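Local coordinates for phenylacetic acid degradation protein PaaI (Thermus thermophilus HB8, PDB 1WLU) that probably hydrolyses acyl-CoA thioesters as a hot dog fold thioesterase linked to phenylacetic acid degradation, at residues A[46-55]-A[94-102]; A[60-71]-A[106-117]. All blocks are in the same frame, centred on the assembly; numbering follows the deposited sequence.

Contact 1: residues A[46-55]-A[94-102]; sequences LADSAFALAS and ATYRVEVVS
Tyr96 extends from strand 94-102 toward the helix and lays its ring against the turn that holds Ala54 and Ser55. Ser55 covers one face: its backbone N stands 3.9 Å from the Tyr96 ring plane, toward the rim, and Ser55 CB comes to 3.5 Å from Tyr96 CE1. Ala54 CB comes in obliquely, 4.0 Å from Tyr96 CD2. Phe51 and Tyr96 cross at about a right angle, with Tyr96 CB at the edge of the Phe51 ring, 3.9 Å from Phe51 CD1. Phe51 has CG turned opposite its own backbone N (chi1 166°), which carries the ring toward the strand. Beyond the rings, Val98 spreads its two methyls about the carbonyl oxygen of Ala47, its CG1 also 3.9 Å from Ala47 CB. A water donates to Ser55 O and lies 2.9 Å from Tyr96 OH. Replacing Tyr96 by an alanine would probably open a gap beside Ala54 and Ser55 and leave this water without its second anchor. The helix is the sausage of the hot dog fold, held against the curved antiparallel sheet; Phe110 of strand 105-116 and Ala84 of strand 79-89 pack against Val98 on its two flanks.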
loop_
_atom_site.group_PDB
_atom_site.type_symbol
_atom_site.label_atom_id
_atom_site.label_comp_id
_atom_site.label_asym_id
_atom_site.label_seq_id
_atom_site.Cartn_x
_atom_site.Cartn_y
_atom_site.Cartn_z
ATOM N N LEU A 46 16.074 -1.604 6.135
ATOM C CA LEU A 46 16.267 -2.853 6.859
ATOM C C LEU A 46 15.272 -3.901 6.363
ATOM O O LEU A 46 15.653 -5.017 6.008
ATOM C CB LEU A 46 16.068 -2.620 8.358
ATOM C CG LEU A 46 16.201 -3.840 9.269
ATOM C CD1 LEU A 46 17.660 -4.273 9.336
ATOM C CD2 LEU A 46 15.693 -3.492 10.657
ATOM N N ALA A 47 13.994 -3.536 6.331
ATOM C CA ALA A 47 12.957 -4.458 5.880
ATOM C C ALA A 47 13.151 -4.834 4.418
ATOM O O ALA A 47 13.030 -6.002 4.047
ATOM C CB ALA A 47 11.583 -3.831 6.081
ATOM N N ASP A 48 13.456 -3.838 3.593
ATOM C CA ASP A 48 13.661 -4.054 2.169
ATOM C C ASP A 48 14.824 -5.003 1.909
ATOM O O ASP A 48 14.791 -5.790 0.963
ATOM C CB ASP A 48 13.924 -2.719 1.472
ATOM C CG ASP A 48 13.988 -2.855 -0.028
ATOM O OD1 ASP A 48 12.955 -3.207 -0.630
ATOM O OD2 ASP A 48 15.066 -2.618 -0.606
ATOM N N SER A 49 15.854 -4.925 2.746
ATOM C CA SER A 49 17.013 -5.798 2.585
ATOM C C SER A 49 16.637 -7.257 2.853
ATOM O O SER A 49 17.065 -8.152 2.125
ATOM C CB SER A 49 18.146 -5.355 3.514
ATOM O OG SER A 49 18.627 -4.073 3.142
ATOM N N ALA A 50 15.840 -7.496 3.892
ATOM C CA ALA A 50 15.404 -8.855 4.206
ATOM C C ALA A 50 14.497 -9.349 3.075
ATOM O O ALA A 50 14.567 -10.506 2.664
ATOM C CB ALA A 50 14.657 -8.869 5.532
ATOM N N PHE A 51 13.650 -8.449 2.583
ATOM C CA PHE A 51 12.722 -8.704 1.482
ATOM C C PHE A 51 13.508 -9.100 0.227
ATOM O O PHE A 51 13.178 -10.078 -0.448
ATOM C CB PHE A 51 11.912 -7.415 1.260
ATOM C CG PHE A 51 11.138 -7.355 -0.031
ATOM C CD1 PHE A 51 10.113 -8.254 -0.300
ATOM C CD2 PHE A 51 11.374 -6.322 -0.931
ATOM C CE1 PHE A 51 9.327 -8.114 -1.441
ATOM C CE2 PHE A 51 10.594 -6.174 -2.076
ATOM C CZ PHE A 51 9.568 -7.072 -2.327
ATOM N N ALA A 52 14.559 -8.340 -0.067
ATOM C CA ALA A 52 15.402 -8.602 -1.226
ATOM C C ALA A 52 16.074 -9.966 -1.141
ATOM O O ALA A 52 16.050 -10.742 -2.097
ATOM C CB ALA A 52 16.459 -7.515 -1.349
ATOM N N LEU A 53 16.676 -10.262 0.004
ATOM C CA LEU A 53 17.353 -11.539 0.170
ATOM C C LEU A 53 16.383 -12.715 0.104
ATOM O O LEU A 53 16.635 -13.695 -0.601
ATOM C CB LEU A 53 18.132 -11.556 1.489
ATOM C CG LEU A 53 19.357 -10.633 1.508
ATOM C CD1 LEU A 53 20.025 -10.692 2.871
ATOM C CD2 LEU A 53 20.338 -11.047 0.414
ATOM N N ALA A 54 15.268 -12.621 0.821
ATOM C CA ALA A 54 14.292 -13.706 0.809
ATOM C C ALA A 54 13.759 -13.966 -0.596
ATOM O O ALA A 54 13.707 -15.107 -1.049
ATOM C CB ALA A 54 13.135 -13.386 1.750
ATOM N N SER A 55 13.360 -12.906 -1.290
ATOM C CA SER A 55 12.813 -13.069 -2.628
ATOM C C SER A 55 13.822 -13.598 -3.641
ATOM O O SER A 55 13.474 -14.408 -4.501
ATOM C CB SER A 55 12.214 -11.746 -3.127
ATOM O OG SER A 55 13.182 -10.710 -3.179
ATOM N N ALA A 94 5.968 -12.550 -6.724
ATOM C CA ALA A 94 5.997 -13.181 -5.410
ATOM C C ALA A 94 5.780 -12.095 -4.366
ATOM O O ALA A 94 6.145 -10.939 -4.580
ATOM C CB ALA A 94 7.335 -13.888 -5.180
ATOM N N THR A 95 5.183 -12.469 -3.240
ATOM C CA THR A 95 4.896 -11.515 -2.179
ATOM C C THR A 95 5.444 -12.000 -0.843
ATOM O O THR A 95 5.381 -13.191 -0.527
ATOM C CB THR A 95 3.376 -11.275 -2.084
ATOM O OG1 THR A 95 2.915 -10.729 -3.326
ATOM C CG2 THR A 95 3.043 -10.309 -0.952
ATOM N N TYR A 96 5.984 -11.060 -0.070
ATOM C CA TYR A 96 6.579 -11.358 1.225
ATOM C C TYR A 96 6.104 -10.417 2.315
ATOM O O TYR A 96 5.793 -9.253 2.054
ATOM C CB TYR A 96 8.109 -11.256 1.134
ATOM C CG TYR A 96 8.707 -12.204 0.129
ATOM C CD1 TYR A 96 8.598 -11.960 -1.241
ATOM C CD2 TYR A 96 9.270 -13.410 0.542
ATOM C CE1 TYR A 96 9.017 -12.903 -2.174
ATOM C CE2 TYR A 96 9.692 -14.360 -0.383
ATOM C CZ TYR A 96 9.555 -14.102 -1.736
ATOM O OH TYR A 96 9.901 -15.065 -2.655
ATOM N N ARG A 97 6.048 -10.938 3.535
ATOM C CA ARG A 97 5.682 -10.150 4.702
ATOM C C ARG A 97 6.959 -10.022 5.517
ATOM O O ARG A 97 7.657 -11.013 5.745
ATOM C CB ARG A 97 4.617 -10.849 5.551
ATOM C CG ARG A 97 4.571 -10.308 6.983
ATOM C CD ARG A 97 3.371 -10.786 7.781
ATOM N NE ARG A 97 3.215 -12.236 7.770
ATOM C CZ ARG A 97 2.361 -12.891 6.989
ATOM N NH1 ARG A 97 1.577 -12.225 6.149
ATOM N NH2 ARG A 97 2.290 -14.214 7.051
ATOM N N VAL A 98 7.271 -8.806 5.945
ATOM C CA VAL A 98 8.467 -8.580 6.736
ATOM C C VAL A 98 8.122 -7.872 8.036
ATOM O O VAL A 98 7.665 -6.728 8.034
ATOM C CB VAL A 98 9.504 -7.731 5.964
ATOM C CG1 VAL A 98 10.789 -7.619 6.776
ATOM C CG2 VAL A 98 9.797 -8.366 4.609
ATOM N N GLU A 99 8.325 -8.566 9.148
ATOM C CA GLU A 99 8.058 -7.991 10.455
ATOM C C GLU A 99 9.326 -7.336 10.985
ATOM O O GLU A 99 10.393 -7.952 10.999
ATOM C CB GLU A 99 7.584 -9.074 11.424
ATOM C CG GLU A 99 6.141 -9.504 11.198
ATOM C CD GLU A 99 5.702 -10.610 12.135
ATOM O OE1 GLU A 99 6.299 -10.740 13.224
ATOM O OE2 GLU A 99 4.749 -11.340 11.785
ATOM N N VAL A 100 9.211 -6.078 11.393
ATOM C CA VAL A 100 10.345 -5.341 11.944
ATOM C C VAL A 100 10.146 -5.376 13.453
ATOM O O VAL A 100 9.168 -4.836 13.978
ATOM C CB VAL A 100 10.374 -3.893 11.417
ATOM C CG1 VAL A 100 11.581 -3.155 11.973
ATOM C CG2 VAL A 100 10.433 -3.910 9.892
ATOM N N VAL A 101 11.083 -6.025 14.138
ATOM C CA VAL A 101 11.001 -6.225 15.576
ATOM C C VAL A 101 12.191 -5.696 16.366
ATOM O O VAL A 101 13.334 -5.776 15.921
ATOM C CB VAL A 101 10.858 -7.740 15.874
ATOM C CG1 VAL A 101 10.701 -7.980 17.364
ATOM C CG2 VAL A 101 9.674 -8.310 15.102
ATOM N N SER A 102 11.912 -5.154 17.545
ATOM C CA SER A 102 12.961 -4.651 18.424
ATOM C C SER A 102 12.560 -4.983 19.851
ATOM O O SER A 102 11.484 -4.598 20.306
ATOM C CB SER A 102 13.140 -3.138 18.273
ATOM O OG SER A 102 14.179 -2.676 19.129
HETATM O O HOH W 1 10.780 -14.346 -5.281
#

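Contact 2: residues A[60-71]-A[106-117]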
loop_
_atom_site.group_PDB
_atom_site.type_symbol
_atom_site.label_atom_id
_atom_site.label_comp_id
_atom_site.label_asym_id
_atom_site.label_seq_id
_atom_site.Cartn_x
_atom_site.Cartn_y
_atom_site.Cartn_z
ATOM N N PRO A 60 16.386 -14.317 -9.554
ATOM C CA PRO A 60 16.422 -12.858 -9.701
ATOM C C PRO A 60 15.040 -12.222 -9.629
ATOM O O PRO A 60 14.117 -12.636 -10.330
ATOM C CB PRO A 60 17.080 -12.668 -11.063
ATOM C CG PRO A 60 18.015 -13.842 -11.136
ATOM C CD PRO A 60 17.145 -14.970 -10.636
ATOM N N ALA A 61 14.910 -11.207 -8.782
ATOM C CA ALA A 61 13.635 -10.521 -8.617
ATOM C C ALA A 61 13.854 -9.078 -8.194
ATOM O O ALA A 61 14.800 -8.773 -7.467
ATOM C CB ALA A 61 12.789 -11.243 -7.577
ATOM N N VAL A 62 12.975 -8.197 -8.658
ATOM C CA VAL A 62 13.054 -6.785 -8.316
ATOM C C VAL A 62 11.713 -6.329 -7.762
ATOM O O VAL A 62 10.657 -6.808 -8.178
ATOM C CB VAL A 62 13.422 -5.918 -9.542
ATOM C CG1 VAL A 62 14.836 -6.251 -10.005
ATOM C CG2 VAL A 62 12.424 -6.144 -10.663
ATOM N N ALA A 63 11.763 -5.398 -6.821
ATOM C CA ALA A 63 10.552 -4.893 -6.197
ATOM C C ALA A 63 9.631 -4.149 -7.148
ATOM O O ALA A 63 10.082 -3.410 -8.024
ATOM C CB ALA A 63 10.914 -3.984 -5.034
ATOM N N LEU A 64 8.333 -4.368 -6.968
ATOM C CA LEU A 64 7.312 -3.677 -7.740
ATOM C C LEU A 64 6.634 -2.690 -6.793
ATOM O O LEU A 64 6.743 -1.479 -6.968
ATOM C CB LEU A 64 6.269 -4.655 -8.293
ATOM C CG LEU A 64 6.677 -5.536 -9.478
ATOM C CD1 LEU A 64 5.536 -6.482 -9.817
ATOM C CD2 LEU A 64 7.027 -4.667 -10.679
ATOM N N SER A 65 5.958 -3.218 -5.774
ATOM C CA SER A 65 5.245 -2.390 -4.804
ATOM C C SER A 65 5.481 -2.851 -3.375
ATOM O O SER A 65 5.376 -4.039 -3.075
ATOM C CB SER A 65 3.745 -2.431 -5.091
ATOM O OG SER A 65 3.041 -1.585 -4.199
ATOM N N CYS A 66 5.781 -1.900 -2.495
ATOM C CA CYS A 66 6.026 -2.204 -1.092
ATOM C C CYS A 66 5.274 -1.248 -0.183
ATOM O O CYS A 66 5.164 -0.055 -0.472
ATOM C CB CYS A 66 7.518 -2.113 -0.783
ATOM S SG CYS A 66 8.527 -3.184 -1.823
ATOM N N ARG A 67 4.757 -1.784 0.916
ATOM C CA ARG A 67 4.030 -0.993 1.899
ATOM C C ARG A 67 4.750 -1.109 3.230
ATOM O O ARG A 67 5.192 -2.193 3.619
ATOM C CB ARG A 67 2.596 -1.505 2.050
ATOM C CG ARG A 67 1.772 -0.791 3.125
ATOM C CD ARG A 67 0.408 -1.458 3.240
ATOM N NE ARG A 67 -0.409 -0.941 4.337
ATOM C CZ ARG A 67 -1.453 -0.129 4.190
ATOM N NH1 ARG A 67 -1.828 0.284 2.985
ATOM N NH2 ARG A 67 -2.142 0.251 5.257
ATOM N N MET A 68 4.876 0.017 3.920
ATOM C CA MET A 68 5.529 0.048 5.215
ATOM C C MET A 68 4.585 0.711 6.213
ATOM O O MET A 68 4.205 1.873 6.036
ATOM C CB MET A 68 6.836 0.841 5.124
ATOM C CG MET A 68 7.643 0.867 6.405
ATOM S SD MET A 68 8.420 -0.714 6.771
ATOM C CE MET A 68 9.637 -0.190 7.989
ATOM N N ASP A 69 4.193 -0.037 7.240
ATOM C CA ASP A 69 3.308 0.471 8.284
ATOM C C ASP A 69 4.138 0.612 9.555
ATOM O O ASP A 69 4.710 -0.361 10.041
ATOM C CB ASP A 69 2.136 -0.491 8.503
ATOM C CG ASP A 69 1.182 -0.521 7.321
ATOM O OD1 ASP A 69 0.725 0.563 6.899
ATOM O OD2 ASP A 69 0.879 -1.624 6.819
ATOM N N TYR A 70 4.202 1.832 10.079
ATOM C CA TYR A 70 4.990 2.138 11.274
ATOM C C TYR A 70 4.144 2.140 12.538
ATOM O O TYR A 70 3.113 2.811 12.595
ATOM C CB TYR A 70 5.648 3.507 11.102
ATOM C CG TYR A 70 6.615 3.583 9.943
ATOM C CD1 TYR A 70 7.965 3.290 10.113
ATOM C CD2 TYR A 70 6.178 3.956 8.674
ATOM C CE1 TYR A 70 8.859 3.369 9.050
ATOM C CE2 TYR A 70 7.062 4.036 7.604
ATOM C CZ TYR A 70 8.402 3.742 7.801
ATOM O OH TYR A 70 9.290 3.830 6.758
ATOM N N PHE A 71 4.592 1.411 13.561
ATOM C CA PHE A 71 3.835 1.331 14.812
ATOM C C PHE A 71 4.491 1.979 16.023
ATOM O O PHE A 71 3.806 2.583 16.850
ATOM C CB PHE A 71 3.535 -0.129 15.173
ATOM C CG PHE A 71 2.932 -0.926 14.053
ATOM C CD1 PHE A 71 1.863 -0.428 13.316
ATOM C CD2 PHE A 71 3.430 -2.187 13.744
ATOM C CE1 PHE A 71 1.296 -1.177 12.285
ATOM C CE2 PHE A 71 2.871 -2.941 12.717
ATOM C CZ PHE A 71 1.802 -2.437 11.986
ATOM N N LEU A 106 6.708 -5.439 17.901
ATOM C CA LEU A 106 6.555 -5.229 16.463
ATOM C C LEU A 106 6.574 -3.725 16.209
ATOM O O LEU A 106 5.607 -3.016 16.497
ATOM C CB LEU A 106 5.242 -5.832 15.960
ATOM C CG LEU A 106 5.025 -5.788 14.442
ATOM C CD1 LEU A 106 6.065 -6.653 13.736
ATOM C CD2 LEU A 106 3.625 -6.283 14.116
ATOM N N VAL A 107 7.691 -3.255 15.669
ATOM C CA VAL A 107 7.912 -1.842 15.380
ATOM C C VAL A 107 7.275 -1.387 14.068
ATOM O O VAL A 107 6.840 -0.240 13.944
ATOM C CB VAL A 107 9.435 -1.549 15.333
ATOM C CG1 VAL A 107 9.693 -0.113 14.906
ATOM C CG2 VAL A 107 10.048 -1.811 16.701
ATOM N N ALA A 108 7.226 -2.288 13.093
ATOM C CA ALA A 108 6.653 -1.969 11.790
ATOM C C ALA A 108 6.349 -3.242 11.020
ATOM O O ALA A 108 6.861 -4.314 11.345
ATOM C CB ALA A 108 7.621 -1.095 10.987
ATOM N N LEU A 109 5.504 -3.110 10.005
ATOM C CA LEU A 109 5.125 -4.230 9.153
ATOM C C LEU A 109 5.334 -3.811 7.705
ATOM O O LEU A 109 4.818 -2.783 7.265
ATOM C CB LEU A 109 3.655 -4.600 9.364
ATOM C CG LEU A 109 3.128 -5.714 8.454
ATOM C CD1 LEU A 109 3.803 -7.028 8.813
ATOM C CD2 LEU A 109 1.618 -5.835 8.608
ATOM N N PHE A 110 6.086 -4.622 6.973
ATOM C CA PHE A 110 6.394 -4.367 5.571
ATOM C C PHE A 110 5.751 -5.469 4.734
ATOM O O PHE A 110 5.805 -6.644 5.088
ATOM C CB PHE A 110 7.928 -4.340 5.424
ATOM C CG PHE A 110 8.436 -4.278 4.005
ATOM C CD1 PHE A 110 8.332 -5.380 3.158
ATOM C CD2 PHE A 110 9.115 -3.148 3.551
ATOM C CE1 PHE A 110 8.904 -5.358 1.884
ATOM C CE2 PHE A 110 9.689 -3.120 2.280
ATOM C CZ PHE A 110 9.584 -4.228 1.449
ATOM N N THR A 111 5.113 -5.071 3.641
ATOM C CA THR A 111 4.464 -6.011 2.736
ATOM C C THR A 111 4.975 -5.651 1.347
ATOM O O THR A 111 4.817 -4.516 0.907
ATOM C CB THR A 111 2.930 -5.846 2.773
ATOM O OG1 THR A 111 2.477 -5.863 4.133
ATOM C CG2 THR A 111 2.256 -6.980 2.008
ATOM N N GLY A 112 5.591 -6.600 0.652
ATOM C CA GLY A 112 6.118 -6.280 -0.662
ATOM C C GLY A 112 5.957 -7.351 -1.716
ATOM O O GLY A 112 5.938 -8.543 -1.411
ATOM N N THR A 113 5.836 -6.913 -2.964
ATOM C CA THR A 113 5.689 -7.820 -4.089
ATOM C C THR A 113 6.794 -7.556 -5.096
ATOM O O THR A 113 7.109 -6.405 -5.401
ATOM C CB THR A 113 4.324 -7.633 -4.766
ATOM O OG1 THR A 113 3.297 -8.058 -3.864
ATOM C CG2 THR A 113 4.238 -8.452 -6.052
ATOM N N VAL A 114 7.389 -8.633 -5.598
ATOM C CA VAL A 114 8.459 -8.531 -6.580
ATOM C C VAL A 114 8.023 -9.083 -7.922
ATOM O O VAL A 114 7.036 -9.819 -8.028
ATOM C CB VAL A 114 9.720 -9.349 -6.181
ATOM C CG1 VAL A 114 10.341 -8.796 -4.923
ATOM C CG2 VAL A 114 9.354 -10.822 -6.009
ATOM N N PHE A 115 8.780 -8.709 -8.946
ATOM C CA PHE A 115 8.568 -9.199 -10.294
ATOM C C PHE A 115 9.747 -10.149 -10.483
ATOM O O PHE A 115 10.894 -9.772 -10.238
ATOM C CB PHE A 115 8.639 -8.053 -11.305
ATOM C CG PHE A 115 8.523 -8.501 -12.734
ATOM C CD1 PHE A 115 9.661 -8.724 -13.503
ATOM C CD2 PHE A 115 7.275 -8.722 -13.305
ATOM C CE1 PHE A 115 9.555 -9.161 -14.823
ATOM C CE2 PHE A 115 7.158 -9.158 -14.623
ATOM C CZ PHE A 115 8.301 -9.378 -15.382
ATOM N N ARG A 116 9.461 -11.384 -10.879
ATOM C CA ARG A 116 10.515 -12.373 -11.077
ATOM C C ARG A 116 11.054 -12.270 -12.496
ATOM O O ARG A 116 10.317 -12.445 -13.466
ATOM C CB ARG A 116 9.968 -13.775 -10.805
ATOM C CG ARG A 116 9.299 -13.900 -9.439
ATOM C CD ARG A 116 8.837 -15.318 -9.177
ATOM N NE ARG A 116 9.967 -16.224 -8.989
ATOM C CZ ARG A 116 9.874 -17.549 -9.003
ATOM N NH1 ARG A 116 8.699 -18.133 -9.200
ATOM N NH2 ARG A 116 10.957 -18.291 -8.817
ATOM N N LEU A 117 12.345 -11.974 -12.602
ATOM C CA LEU A 117 13.005 -11.812 -13.894
ATOM C C LEU A 117 13.278 -13.144 -14.587
ATOM O O LEU A 117 13.146 -14.196 -13.931
ATOM C CB LEU A 117 14.323 -11.057 -13.704
ATOM C CG LEU A 117 14.240 -9.703 -12.991
ATOM C CD1 LEU A 117 15.643 -9.180 -12.722
ATOM C CD2 LEU A 117 13.447 -8.720 -13.839
HETATM O O HOH W 2 2.619 -3.421 5.463
#
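Strands 61-70 and 106-116 pair antiparallel through a run of backbone hydrogen bonds interrupted by a classic beta bulge, where Leu64 and Ser65 both face Thr113 and Leu64 N donates to Thr113 O at 2.8 Å. On the face of Cys66 and Met68 two sulfurs meet the Phe110 ring. Cys66 SG approaches obliquely, 3.6 Å from Phe110 CZ, whereas Met68 SD lies at the ring edge, 5.4 Å from the centroid, a Met-aromatic contact. The bend of Met68 at chi2 (72°) brings its CE to 3.7 Å from Ala108 CB. Gly112 leaves room, since a CB would clash with Phe110 CE1. On the opposite face, within strand 61-70, Arg67 NE forms a salt bridge to the syn lone pair of Asp69 OD2 at 2.9 Å, in the guanidinium plane; Asp69 OD1 accepts from Ser65 of the second subunit. A water touches Asp69 OD2, Leu109 O and Thr111 OG1. Phe71, a CoA-site residue, lies alongside Leu109, its CE2 3.7 Å from Leu106 CD2. Strand 93-102 flanks 106-116, helix 40-56 covers the Phe110 face, and residues 65-69 of the edge strand pair antiparallel with the second subunit, giving the continuous sheet by which hot dog subunits dimerise.

The two contacts, whose centres are about 7 Å apart, share one sheet: strands 93-102 and 105-116 are neighbours in it, joined by probable hydrogen bonds such as Val98 N to Phe110 O (2.7 Å). Phe51 ties them together from the helix, its ring meeting that of Phe110 with the planes at about 55°. Contact 2 holds Ala63, Tyr70 and Phe71, which bind CoA in this protein, although no CoA is bound to this chain here. Contact 1 lies beside that site, the side chains of Phe51 and Ala63 being about 4 Å apart; a glycerol, probably from the crystallisation liquor, sits near both and may mark a pocket.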